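Local atomic coordinates of thiamine-phosphate synthase (Pyrococcus furiosus, PDB entry 1XI3), a protein that probably joins a pyrimidine diphosphate and a thiazole phosphate to form thiamine phosphate, releasing diphosphate, with magnesium as cofactor. Residues F74-V79 and G89-P94; L109-S114 and G128-G133; Y18-R23 and Q44-N49; P164-G169 and G186-S191; P27-V32 and G59-Q64. All coordinates share one frame; numbering follows the deposited sequence.

Contact 1: F74-V79 and G89-P94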
# COMPACT_ATOMS: atom_id res chain seq x y z
N PHE A 74 -1.32 -2.05 15.12
CA PHE A 74 -0.92 -2.76 13.92
C PHE A 74 -1.77 -2.33 12.78
O PHE A 74 -2.93 -1.97 12.96
CB PHE A 74 -1.17 -4.29 14.13
CG PHE A 74 -0.30 -4.84 15.20
CD1 PHE A 74 1.03 -5.15 14.93
CD2 PHE A 74 -0.78 -4.94 16.51
CE1 PHE A 74 1.85 -5.61 15.97
CE2 PHE A 74 0.04 -5.42 17.52
CZ PHE A 74 1.35 -5.72 17.25
N VAL A 75 -1.19 -2.40 11.58
CA VAL A 75 -1.93 -2.22 10.34
C VAL A 75 -1.97 -3.55 9.57
O VAL A 75 -0.94 -4.19 9.41
CB VAL A 75 -1.30 -1.11 9.46
CG1 VAL A 75 -2.09 -0.94 8.16
CG2 VAL A 75 -1.28 0.20 10.23
N ASP A 76 -3.16 -3.92 9.08
CA ASP A 76 -3.29 -5.12 8.24
C ASP A 76 -2.70 -4.83 6.85
O ASP A 76 -3.05 -3.79 6.27
CB ASP A 76 -4.73 -5.54 8.08
CG ASP A 76 -4.85 -6.88 7.38
OD1 ASP A 76 -5.63 -6.95 6.44
OD2 ASP A 76 -4.12 -7.81 7.76
N ASP A 77 -1.79 -5.70 6.39
CA ASP A 77 -1.24 -5.69 5.00
C ASP A 77 -0.25 -4.57 4.78
O ASP A 77 0.94 -4.81 4.51
CB ASP A 77 -2.46 -5.60 4.04
CG ASP A 77 -2.14 -5.65 2.55
OD1 ASP A 77 -3.15 -5.76 1.78
OD2 ASP A 77 -0.99 -5.55 2.12
N ARG A 78 -0.72 -3.34 4.89
CA ARG A 78 -0.06 -2.17 4.29
C ARG A 78 1.14 -1.66 5.09
O ARG A 78 0.99 -0.89 6.04
CB ARG A 78 -1.11 -1.03 4.03
CG ARG A 78 -2.18 -1.41 3.04
CD ARG A 78 -1.59 -1.42 1.62
NE ARG A 78 -1.19 -0.08 1.24
CZ ARG A 78 -2.02 0.81 0.69
NH1 ARG A 78 -3.25 0.49 0.40
NH2 ARG A 78 -1.59 2.01 0.44
N VAL A 79 2.34 -2.07 4.65
CA VAL A 79 3.60 -1.66 5.29
C VAL A 79 3.84 -0.13 5.11
O VAL A 79 4.39 0.54 6.00
CB VAL A 79 4.75 -2.46 4.72
CG1 VAL A 79 6.09 -1.93 5.22
CG2 VAL A 79 4.59 -3.93 5.01
N GLY A 89 3.48 -2.29 14.27
CA GLY A 89 3.68 -3.44 13.40
C GLY A 89 2.69 -3.53 12.28
O GLY A 89 1.83 -2.67 12.08
N VAL A 90 2.84 -4.62 11.54
CA VAL A 90 1.98 -4.92 10.39
C VAL A 90 1.61 -6.42 10.47
O VAL A 90 2.42 -7.24 10.92
CB VAL A 90 2.69 -4.62 9.05
CG1 VAL A 90 3.99 -5.44 8.92
CG2 VAL A 90 1.76 -4.79 7.87
N GLN A 91 0.39 -6.74 10.08
CA GLN A 91 -0.07 -8.12 9.97
C GLN A 91 -0.01 -8.52 8.50
O GLN A 91 -0.52 -7.78 7.64
CB GLN A 91 -1.52 -8.23 10.47
CG GLN A 91 -2.06 -9.65 10.45
CD GLN A 91 -1.51 -10.44 11.57
OE1 GLN A 91 -1.06 -9.87 12.59
NE2 GLN A 91 -1.50 -11.78 11.41
N LEU A 92 0.57 -9.68 8.23
CA LEU A 92 0.78 -10.14 6.85
C LEU A 92 0.23 -11.55 6.64
O LEU A 92 0.58 -12.46 7.38
CB LEU A 92 2.27 -10.15 6.51
CG LEU A 92 3.00 -8.81 6.60
CD1 LEU A 92 4.49 -9.03 6.44
CD2 LEU A 92 2.47 -7.82 5.61
N GLY A 93 -0.56 -11.68 5.59
CA GLY A 93 -1.15 -12.94 5.16
C GLY A 93 -0.61 -13.38 3.80
O GLY A 93 0.24 -12.73 3.20
N PRO A 94 -1.12 -14.51 3.31
CA PRO A 94 -0.66 -15.13 2.05
C PRO A 94 -0.72 -14.22 0.80
O PRO A 94 0.05 -14.45 -0.15
CB PRO A 94 -1.60 -16.32 1.88
CG PRO A 94 -2.14 -16.59 3.22
CD PRO A 94 -2.15 -15.31 3.99
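A beta-alpha-beta unit of the TIM barrel closes here: strand 72-76, helix 79-85 and strand 89-92, with Phe74, Val75 and Asp76 lying beside Gly89, Val90 and Gln91 as parallel neighbours. Three backbone bonds tie the strands. Val75 N gives to Gly89 O at 3.1 Å, and Gln91 N returns a bond to Val75 O at 3.0 Å. The third, Asp77 N to Gln91 O, is the shortest of the three at 2.7 Å. Right after it the chain doubles back in a classic gamma turn, positive phi at Asp77, closed by Arg78 N on Asp76 O. Asp76 is a predicted pyrimidine diphosphate site and Asp77 a predicted magnesium ligand. Asp77 OD1 stands close to Asp96, as two ligands of one metal would, while its OD2 is held by Thr52 of the second subunit. Gln91 sends its amide on to Ser114.

On the face that carries Asp76 and Gln91, the Phe74 ring comes up beside Gly89, with CD1 3.5 Å from Gly89 CA and Val90 N at the ring edge, in its plane. A side chain at Gly89 would run into Phe74 CE1. On the other face Val90 takes CG1 between its backbone N and carbonyl carbon (chi1 59°), which swings CG2 across to the neighbouring strand. There Val90 CG2 lies 3.2 Å from Val75 O and 3.5 Å from Asp77 O, and it meets Val79 CG2 at 4.1 Å.

Contact 2: L109-S114 and G128-G133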
# COMPACT_ATOMS: atom_id res chain seq x y z
N LEU A 109 9.47 -2.70 12.36
CA LEU A 109 8.11 -3.12 12.59
C LEU A 109 8.04 -4.52 13.17
O LEU A 109 8.81 -5.43 12.77
CB LEU A 109 7.28 -3.09 11.26
CG LEU A 109 6.97 -1.75 10.68
CD1 LEU A 109 6.17 -1.95 9.40
CD2 LEU A 109 6.25 -0.81 11.62
N ILE A 110 7.11 -4.71 14.08
CA ILE A 110 6.73 -6.04 14.55
C ILE A 110 5.92 -6.66 13.43
O ILE A 110 5.02 -6.04 12.90
CB ILE A 110 5.88 -5.94 15.80
CG1 ILE A 110 6.68 -5.28 16.94
CG2 ILE A 110 5.36 -7.29 16.21
CD1 ILE A 110 5.89 -4.90 18.11
N ILE A 111 6.24 -7.91 13.11
CA ILE A 111 5.56 -8.64 12.05
C ILE A 111 4.64 -9.72 12.64
O ILE A 111 5.09 -10.66 13.30
CB ILE A 111 6.56 -9.33 11.13
CG1 ILE A 111 7.57 -8.33 10.53
CG2 ILE A 111 5.81 -10.13 10.03
CD1 ILE A 111 7.06 -7.22 9.71
N GLY A 112 3.36 -9.58 12.38
CA GLY A 112 2.43 -10.64 12.65
C GLY A 112 2.16 -11.37 11.35
O GLY A 112 2.04 -10.74 10.31
N ALA A 113 2.02 -12.69 11.44
CA ALA A 113 1.70 -13.53 10.29
C ALA A 113 0.35 -14.22 10.46
O ALA A 113 0.13 -14.92 11.47
CB ALA A 113 2.81 -14.55 10.10
N SER A 114 -0.52 -14.09 9.46
CA SER A 114 -1.82 -14.75 9.44
C SER A 114 -1.60 -16.15 8.87
O SER A 114 -1.11 -16.28 7.74
CB SER A 114 -2.84 -14.01 8.58
OG SER A 114 -3.18 -12.73 9.11
N GLY A 128 10.77 -15.42 10.33
CA GLY A 128 11.02 -14.40 11.35
C GLY A 128 9.82 -13.59 11.83
O GLY A 128 9.99 -12.49 12.36
N ALA A 129 8.60 -14.12 11.66
CA ALA A 129 7.42 -13.49 12.23
C ALA A 129 7.64 -13.32 13.72
O ALA A 129 8.24 -14.18 14.38
CB ALA A 129 6.20 -14.32 11.98
N ASP A 130 7.14 -12.20 14.26
CA ASP A 130 7.18 -11.98 15.70
C ASP A 130 6.02 -12.60 16.46
O ASP A 130 6.18 -12.98 17.62
CB ASP A 130 7.23 -10.46 15.96
CG ASP A 130 8.49 -9.85 15.42
OD1 ASP A 130 8.45 -9.04 14.49
OD2 ASP A 130 9.58 -10.23 15.93
N TYR A 131 4.86 -12.69 15.82
CA TYR A 131 3.74 -13.44 16.38
C TYR A 131 2.90 -13.97 15.26
O TYR A 131 3.08 -13.60 14.10
CB TYR A 131 2.88 -12.58 17.35
CG TYR A 131 2.06 -11.50 16.67
CD1 TYR A 131 2.62 -10.24 16.35
CD2 TYR A 131 0.75 -11.74 16.29
CE1 TYR A 131 1.87 -9.26 15.69
CE2 TYR A 131 -0.00 -10.77 15.62
CZ TYR A 131 0.56 -9.54 15.31
OH TYR A 131 -0.21 -8.62 14.63
N LEU A 132 2.02 -14.88 15.63
CA LEU A 132 1.11 -15.51 14.68
C LEU A 132 -0.31 -15.14 15.02
O LEU A 132 -0.71 -15.13 16.19
CB LEU A 132 1.19 -17.05 14.74
CG LEU A 132 2.56 -17.65 14.50
CD1 LEU A 132 2.45 -19.18 14.52
CD2 LEU A 132 3.13 -17.18 13.20
N GLY A 133 -1.08 -14.87 13.96
CA GLY A 133 -2.54 -14.87 14.03
C GLY A 133 -3.01 -16.22 13.47
O GLY A 133 -3.06 -16.37 12.27
O HOH W 1 10.38 -6.95 14.24
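Ile111 O is gripped twice from the neighbouring segment, by Asp130 N at 2.7 Å, lying in the carbonyl plane, and more loosely by Tyr131 N at 3.2 Å. Asp130 pays the strand back: its OD1 uses the anti lone pair to take Ile111 N at 2.8 Å in a nearly straight bond (174°). A water donates both to that OD1 and to Leu109 O, tying the start of segment 109-114 to the same carboxylate. Further along, Ala113 N to Tyr131 O and Gly133 N to Ala113 O (2.8 Å) continue the parallel pairing of strands 110-115 and 131-135, the outer strands of a beta-alpha-beta unit of the TIM barrel whose helix is 118-127.

The Tyr131 ring lies flat over the neighbouring strand, because CG sits between the backbone N and carbonyl carbon (chi1 71°). Gly112 CA makes a CH-pi contact 3.5 Å from the ring centroid, where a side chain would clash with CZ, and Ile110 CG2 comes to the ring edge. The hydroxyl of Tyr131 is hydrogen-bonded to that of Tyr18. With a leucine in place of Tyr131, Gly112 would probably lose the ring that covers it and Tyr18 OH its hydroxyl mate. The hydroxyls of Tyr131 and of Ser114, a predicted pyrimidine diphosphate site partnered by Gln91, thus each have a polar mate inside the barrel, which is likely to limit their rotation near that site.

Contact 3: Y18-R23 and Q44-N49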
# COMPACT_ATOMS: atom_id res chain seq x y z
N TYR A 18 -6.87 -8.48 21.40
CA TYR A 18 -6.45 -7.90 20.15
C TYR A 18 -7.72 -7.59 19.33
O TYR A 18 -8.42 -8.48 18.92
CB TYR A 18 -5.57 -8.95 19.47
CG TYR A 18 -4.79 -8.52 18.25
CD1 TYR A 18 -3.40 -8.45 18.28
CD2 TYR A 18 -5.43 -8.23 17.05
CE1 TYR A 18 -2.66 -8.07 17.16
CE2 TYR A 18 -4.68 -7.83 15.90
CZ TYR A 18 -3.32 -7.75 15.97
OH TYR A 18 -2.58 -7.39 14.85
N VAL A 19 -8.04 -6.32 19.17
CA VAL A 19 -9.28 -5.88 18.53
C VAL A 19 -8.97 -5.31 17.14
O VAL A 19 -8.11 -4.43 16.98
CB VAL A 19 -10.03 -4.82 19.40
CG1 VAL A 19 -11.19 -4.22 18.66
CG2 VAL A 19 -10.51 -5.46 20.67
N ILE A 20 -9.74 -5.78 16.15
CA ILE A 20 -9.52 -5.42 14.77
C ILE A 20 -10.70 -4.61 14.28
O ILE A 20 -11.86 -4.94 14.54
CB ILE A 20 -9.34 -6.70 13.91
CG1 ILE A 20 -8.13 -7.55 14.42
CG2 ILE A 20 -9.17 -6.31 12.43
CD1 ILE A 20 -8.03 -8.91 13.83
N THR A 21 -10.42 -3.54 13.54
CA THR A 21 -11.49 -2.67 13.03
C THR A 21 -12.29 -3.33 11.93
O THR A 21 -11.81 -4.23 11.27
CB THR A 21 -10.95 -1.30 12.48
OG1 THR A 21 -10.22 -1.48 11.26
CG2 THR A 21 -10.13 -0.54 13.56
N ASP A 22 -13.51 -2.85 11.71
CA ASP A 22 -14.30 -3.25 10.55
C ASP A 22 -15.34 -2.21 10.26
O ASP A 22 -16.40 -2.19 10.90
CB ASP A 22 -14.94 -4.63 10.77
CG ASP A 22 -15.64 -5.15 9.52
OD1 ASP A 22 -15.74 -4.40 8.51
OD2 ASP A 22 -16.03 -6.34 9.51
N ARG A 23 -15.03 -1.29 9.34
CA ARG A 23 -15.93 -0.19 9.00
C ARG A 23 -17.25 -0.67 8.38
O ARG A 23 -18.19 0.12 8.24
CB ARG A 23 -15.24 0.81 8.08
CG ARG A 23 -14.78 0.20 6.76
CD ARG A 23 -14.23 1.23 5.77
NE ARG A 23 -13.26 2.14 6.38
CZ ARG A 23 -12.78 3.23 5.80
NH1 ARG A 23 -13.15 3.57 4.56
NH2 ARG A 23 -11.94 3.99 6.48
N GLN A 44 -5.75 -3.40 15.62
CA GLN A 44 -5.32 -3.53 14.23
C GLN A 44 -6.31 -2.77 13.34
O GLN A 44 -7.53 -3.05 13.35
CB GLN A 44 -5.24 -4.99 13.78
CG GLN A 44 -4.79 -5.16 12.36
CD GLN A 44 -5.04 -6.56 11.86
OE1 GLN A 44 -5.89 -6.79 11.00
NE2 GLN A 44 -4.34 -7.52 12.44
N MET A 45 -5.78 -1.84 12.57
CA MET A 45 -6.50 -1.14 11.55
C MET A 45 -6.54 -1.98 10.29
O MET A 45 -5.52 -2.23 9.68
CB MET A 45 -5.86 0.21 11.24
CG MET A 45 -6.65 1.04 10.28
SD MET A 45 -6.02 2.73 9.99
CE MET A 45 -4.65 2.40 8.92
N ARG A 46 -7.75 -2.38 9.88
CA ARG A 46 -7.90 -3.27 8.71
C ARG A 46 -8.93 -2.61 7.80
O ARG A 46 -10.14 -2.68 8.06
CB ARG A 46 -8.34 -4.66 9.16
CG ARG A 46 -8.52 -5.64 8.03
CD ARG A 46 -8.89 -7.01 8.51
NE ARG A 46 -9.13 -7.84 7.34
CZ ARG A 46 -10.29 -7.94 6.69
NH1 ARG A 46 -11.36 -7.24 7.10
NH2 ARG A 46 -10.39 -8.74 5.63
N ILE A 47 -8.45 -1.93 6.76
CA ILE A 47 -9.30 -1.19 5.82
C ILE A 47 -9.11 -1.73 4.39
O ILE A 47 -8.00 -1.77 3.90
CB ILE A 47 -8.94 0.27 5.82
CG1 ILE A 47 -9.12 0.87 7.23
CG2 ILE A 47 -9.79 1.01 4.85
CD1 ILE A 47 -8.62 2.24 7.35
N LYS A 48 -10.20 -2.16 3.78
CA LYS A 48 -10.22 -2.56 2.35
C LYS A 48 -10.76 -1.41 1.50
O LYS A 48 -11.72 -0.75 1.90
CB LYS A 48 -11.15 -3.76 2.19
N ASN A 49 -10.16 -1.17 0.35
CA ASN A 49 -10.72 -0.29 -0.66
C ASN A 49 -10.96 1.14 -0.18
O ASN A 49 -12.06 1.69 -0.35
CB ASN A 49 -12.03 -0.88 -1.20
CG ASN A 49 -11.85 -2.28 -1.73
OD1 ASN A 49 -12.48 -3.24 -1.23
ND2 ASN A 49 -10.99 -2.43 -2.72
O HOH W 2 -12.01 -1.11 9.22
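Tyr18 lays the CE2 side of its ring against Gln44, CE2 lying 3.6 Å from Gln44 CB. The Gln44 amide stands nearly perpendicular to the ring, planes 82° apart, and NE2 donates to Tyr18 OH at 3.0 Å with the hydroxyl in the amide plane. The glutamine gets there because its CG is anti to the backbone N (chi1 -179°) and the chain beyond stays extended. Tyr18 OH has a second partner in Tyr131. Ile20 runs side by side with Gln44, pointing the same way, and its CG2 comes 3.6 Å from Gln44 OE1. An alanine in place of Gln44 removes the amide, so Tyr18 OH would probably lose this donor and a gap open beside Ile20 CG2 and the Tyr18 ring.

These residues belong to the first beta-alpha-beta unit of the TIM barrel, strand 17-20, helix 28-37 and strand 42-45. Its parallel strands are joined by Gln44 N to Val19 O and by Thr21 N to Gln44 O, the latter 2.9 Å. Beyond the strand ends the side chain of Thr21 takes over: OG1 accepts Arg46 N at 3.0 Å, almost dead straight (177°), and gives its proton to a water 2.7 Å away. That water accepts from Arg23 N and donates to Arg46 O, bridging the two segments just past the strands; Gln44 to Lys48, on the second of them, are predicted to bind the pyrimidine diphosphate. Farther out, Ile47 CG2 sits over the centre of one face of the Arg23 guanidinium, 3.8 Å from CZ, while Glu28 and Glu54 form salt bridges with the Arg23 nitrogens.

Contact 4: P164-G169 and G186-S191. With SO4 (sulfate ion), chain C.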
# COMPACT_ATOMS: atom_id res chain seq x y z
N PRO A 164 4.76 -15.90 20.18
CA PRO A 164 3.39 -15.75 20.61
C PRO A 164 2.37 -16.07 19.54
O PRO A 164 2.60 -15.81 18.36
CB PRO A 164 3.29 -14.29 20.99
CG PRO A 164 4.69 -13.88 21.31
CD PRO A 164 5.54 -14.67 20.39
N VAL A 165 1.26 -16.62 20.00
CA VAL A 165 0.14 -17.00 19.12
C VAL A 165 -1.13 -16.32 19.62
O VAL A 165 -1.51 -16.46 20.79
CB VAL A 165 -0.07 -18.54 19.11
CG1 VAL A 165 -1.25 -18.91 18.18
CG2 VAL A 165 1.22 -19.26 18.74
N VAL A 166 -1.78 -15.57 18.71
CA VAL A 166 -3.08 -14.97 18.93
C VAL A 166 -4.10 -15.78 18.12
O VAL A 166 -3.94 -15.95 16.90
CB VAL A 166 -3.10 -13.51 18.49
CG1 VAL A 166 -4.44 -12.91 18.73
CG2 VAL A 166 -2.02 -12.72 19.24
N ALA A 167 -5.11 -16.32 18.78
CA ALA A 167 -6.19 -17.05 18.08
C ALA A 167 -7.08 -16.05 17.38
O ALA A 167 -7.33 -14.97 17.92
CB ALA A 167 -7.04 -17.84 19.09
N ILE A 168 -7.63 -16.42 16.21
CA ILE A 168 -8.55 -15.57 15.53
C ILE A 168 -9.62 -16.39 14.81
O ILE A 168 -9.34 -17.50 14.33
CB ILE A 168 -7.82 -14.62 14.51
CG1 ILE A 168 -8.79 -13.56 14.00
CG2 ILE A 168 -7.15 -15.41 13.41
CD1 ILE A 168 -8.18 -12.45 13.20
N GLY A 169 -10.81 -15.82 14.73
CA GLY A 169 -11.85 -16.32 13.85
C GLY A 169 -13.02 -16.92 14.59
O GLY A 169 -12.91 -18.00 15.18
N GLY A 186 -3.31 -14.79 23.43
CA GLY A 186 -4.34 -13.82 23.27
C GLY A 186 -5.40 -14.25 22.30
O GLY A 186 -5.26 -15.27 21.60
N ILE A 187 -6.47 -13.47 22.26
CA ILE A 187 -7.54 -13.64 21.29
C ILE A 187 -7.76 -12.37 20.49
O ILE A 187 -7.68 -11.27 21.02
CB ILE A 187 -8.85 -14.10 21.94
CG1 ILE A 187 -9.30 -13.11 23.04
CG2 ILE A 187 -8.65 -15.48 22.52
CD1 ILE A 187 -10.72 -13.33 23.56
N ALA A 188 -7.99 -12.56 19.19
CA ALA A 188 -8.31 -11.50 18.28
C ALA A 188 -9.78 -11.58 17.92
O ALA A 188 -10.28 -12.65 17.58
CB ALA A 188 -7.45 -11.57 17.02
N VAL A 189 -10.45 -10.44 18.01
CA VAL A 189 -11.87 -10.35 17.74
C VAL A 189 -12.19 -9.21 16.78
O VAL A 189 -11.55 -8.15 16.81
CB VAL A 189 -12.68 -10.20 19.04
CG1 VAL A 189 -12.57 -11.48 19.88
CG2 VAL A 189 -12.24 -9.00 19.84
N ILE A 190 -13.22 -9.43 15.96
CA ILE A 190 -13.79 -8.39 15.12
C ILE A 190 -15.27 -8.27 15.50
O ILE A 190 -15.66 -7.34 16.21
CB ILE A 190 -13.60 -8.69 13.60
CG1 ILE A 190 -12.14 -9.10 13.33
CG2 ILE A 190 -14.04 -7.47 12.79
CD1 ILE A 190 -11.75 -9.12 11.84
N SER A 191 -16.07 -9.23 15.06
CA SER A 191 -17.53 -9.14 15.19
C SER A 191 -18.01 -9.06 16.64
O SER A 191 -18.97 -8.34 16.92
CB SER A 191 -18.22 -10.31 14.46
OG SER A 191 -17.95 -11.54 15.10
S SO4 C . -14.72 -12.67 13.80
O1 SO4 C . -15.79 -13.50 14.37
O2 SO4 C . -15.45 -11.54 13.24
O3 SO4 C . -13.81 -12.22 14.86
O4 SO4 C . -13.97 -13.54 12.94
O HOH W 3 -12.27 -13.92 16.22
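Ala188 N reaches Ala167 O at 2.8 Å, and Ala167 N gives to Gly186 O at 3.0 Å; these two bonds join strands 165-168 and 186-189, the seventh and eighth of the TIM barrel. Just past their ends a water accepts from Gly169 N, donates to Ala188 O, and donates to O3 of a bound sulfate 2.7 Å away. The same O3 takes Ile190 N at 3.1 Å, while O2 receives Ser191 N at 3.0 Å, and Gly170 N adds another donor. Ile190 is the N-cap of helix 191-194, whose first turn would probably favour an anion here. This is the phosphate-binding position common in TIM barrels, and the sulfate, probably from the crystallisation liquor, is consistent with the predicted place of the thiazole phosphate. Gly169 has a positive phi that would jam a side chain against the preceding carbonyl.

Behind the anion site the packing is apolar. Ala167 and Ile187 face helix 176-180, whereas Val166, Ile168 and Ala188 lie on the opposite face of the sheet. With Val166 CG1 anti to the backbone N (chi1 -180°), that methyl rests 3.7 Å from Ala188 CB, and Ile168 CG1 approaches the same CB at 3.9 Å.

Contact 5: P27-V32 and G59-Q64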
# COMPACT_ATOMS: atom_id res chain seq x y z
N PRO A 27 -17.54 2.68 12.44
CA PRO A 27 -16.38 3.48 11.99
C PRO A 27 -15.20 3.30 12.93
O PRO A 27 -15.38 3.08 14.13
CB PRO A 27 -16.90 4.93 12.03
CG PRO A 27 -18.40 4.82 12.20
CD PRO A 27 -18.69 3.52 12.83
N GLU A 28 -14.01 3.47 12.39
CA GLU A 28 -12.81 3.04 13.10
C GLU A 28 -12.50 3.90 14.33
O GLU A 28 -12.23 3.37 15.41
CB GLU A 28 -11.61 3.06 12.16
CG GLU A 28 -11.58 1.96 11.10
CD GLU A 28 -12.03 2.39 9.72
OE1 GLU A 28 -12.38 3.57 9.53
OE2 GLU A 28 -12.02 1.51 8.82
N VAL A 29 -12.54 5.23 14.16
CA VAL A 29 -12.06 6.10 15.23
C VAL A 29 -12.96 6.00 16.45
O VAL A 29 -12.47 5.85 17.59
CB VAL A 29 -11.87 7.55 14.76
CG1 VAL A 29 -11.45 8.44 15.93
CG2 VAL A 29 -10.79 7.60 13.67
N GLU A 30 -14.27 6.09 16.22
CA GLU A 30 -15.26 5.97 17.30
C GLU A 30 -15.17 4.64 18.03
O GLU A 30 -15.16 4.60 19.25
CB GLU A 30 -16.67 6.06 16.74
N SER A 31 -15.10 3.56 17.25
CA SER A 31 -15.12 2.21 17.82
C SER A 31 -13.82 1.85 18.54
O SER A 31 -13.81 1.21 19.60
CB SER A 31 -15.52 1.18 16.74
OG SER A 31 -14.50 1.03 15.80
N VAL A 32 -12.69 2.28 17.99
CA VAL A 32 -11.41 2.04 18.64
C VAL A 32 -11.32 2.77 20.00
O VAL A 32 -10.84 2.19 20.99
CB VAL A 32 -10.22 2.43 17.74
CG1 VAL A 32 -8.96 2.46 18.53
CG2 VAL A 32 -10.11 1.42 16.59
N GLY A 59 -5.08 6.28 10.31
CA GLY A 59 -3.98 5.66 11.01
C GLY A 59 -3.30 6.58 12.01
O GLY A 59 -2.88 6.17 13.09
N LYS A 60 -3.14 7.85 11.61
CA LYS A 60 -2.51 8.81 12.48
C LYS A 60 -3.36 8.98 13.75
O LYS A 60 -2.83 9.01 14.87
CB LYS A 60 -2.33 10.13 11.75
CG LYS A 60 -1.28 10.08 10.65
CD LYS A 60 0.06 10.51 11.15
N THR A 61 -4.67 9.08 13.57
CA THR A 61 -5.58 9.21 14.72
C THR A 61 -5.53 7.99 15.63
O THR A 61 -5.43 8.09 16.84
CB THR A 61 -7.01 9.49 14.26
OG1 THR A 61 -7.03 10.72 13.52
CG2 THR A 61 -7.94 9.63 15.49
N LEU A 62 -5.60 6.79 15.04
CA LEU A 62 -5.52 5.57 15.84
C LEU A 62 -4.15 5.38 16.50
O LEU A 62 -4.05 4.81 17.58
CB LEU A 62 -5.87 4.33 14.98
CG LEU A 62 -7.26 4.34 14.32
CD1 LEU A 62 -7.48 3.01 13.65
CD2 LEU A 62 -8.41 4.62 15.29
N ARG A 63 -3.09 5.86 15.87
CA ARG A 63 -1.75 5.83 16.47
C ARG A 63 -1.77 6.65 17.75
O ARG A 63 -1.23 6.18 18.76
CB ARG A 63 -0.71 6.37 15.50
CG ARG A 63 0.67 6.52 16.11
CD ARG A 63 1.36 5.24 16.44
NE ARG A 63 0.84 4.50 17.59
CZ ARG A 63 1.42 3.40 18.10
NH1 ARG A 63 2.51 2.89 17.53
NH2 ARG A 63 0.88 2.78 19.14
N GLN A 64 -2.36 7.83 17.70
CA GLN A 64 -2.46 8.70 18.88
C GLN A 64 -3.28 8.07 19.99
O GLN A 64 -2.85 8.02 21.14
CB GLN A 64 -3.03 10.08 18.49
CG GLN A 64 -2.99 11.15 19.60
CD GLN A 64 -3.33 12.55 19.08
OE1 GLN A 64 -2.87 12.96 17.99
NE2 GLN A 64 -4.15 13.30 19.84
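The carboxylate of Glu28, at the start of a helix in the outer layer of the TIM barrel, is the flat group nearest this contact, and it turns away from it: only the root of the side chain faces the other helix, Glu28 CB lying 4.4 Å from Leu62 CD1. Its OE2 end serves the loops above the strands, with Arg23 as its partner, and Ile47 packs against it. No flat group meets another across the gap, which is bridged by methyl groups without a single hydrogen bond.

The two helices, 28-37 and 52-68, are neighbours in that outer layer. Their short segments run almost parallel, 13° apart, with axes 10.1 Å from each other at the closest. Leu62 does most of the bridging. Its CG stands anti to the carbonyl carbon (chi1 -58°), beside the backbone N, and carries CD2 over to helix 28-37. There CD2 nestles against Val32, 3.8 Å from CB and near both methyls, and reaches Val29 CA at 3.9 Å. The backbone of the first turn is touched as well, Glu28 O being 4.0 Å from Leu62 CD2. Beneath these side chains lies the sheet: Val32 packs on Ile43, and Leu62 on Met45 and Phe73.

At its start, helix 28-37 is tied by Ser31, whose N and OG reach Pro27 O from opposite faces of its carbonyl plane, OG at 2.8 Å. On the outer side of the contact the Val29 and Thr61 side chains cross at about a right angle, Val29 CG1 meeting Thr61 CG2 at 3.7 Å.

Contacts 1 to 4 each join two adjacent strands of the eight-stranded parallel barrel, and contact 5 joins two helices outside it. Along the chain, contacts 3 and 5 come first with their segments alternating; contacts 1, 2 and 4 follow in series. Contacts 1 and 2 have centres about 9 Å apart, since strands 89-92 and 110-115 are neighbours. Strand 165-168 pairs with 131-135 of contact 2 and strand 186-189 with 17-20 of contact 3, which closes the barrel. The centre of contact 5 is about 10 Å from that of contact 3. In contacts 1 to 4, predicted substrate or metal residues at or beyond the strands place the probable active site at one barrel mouth.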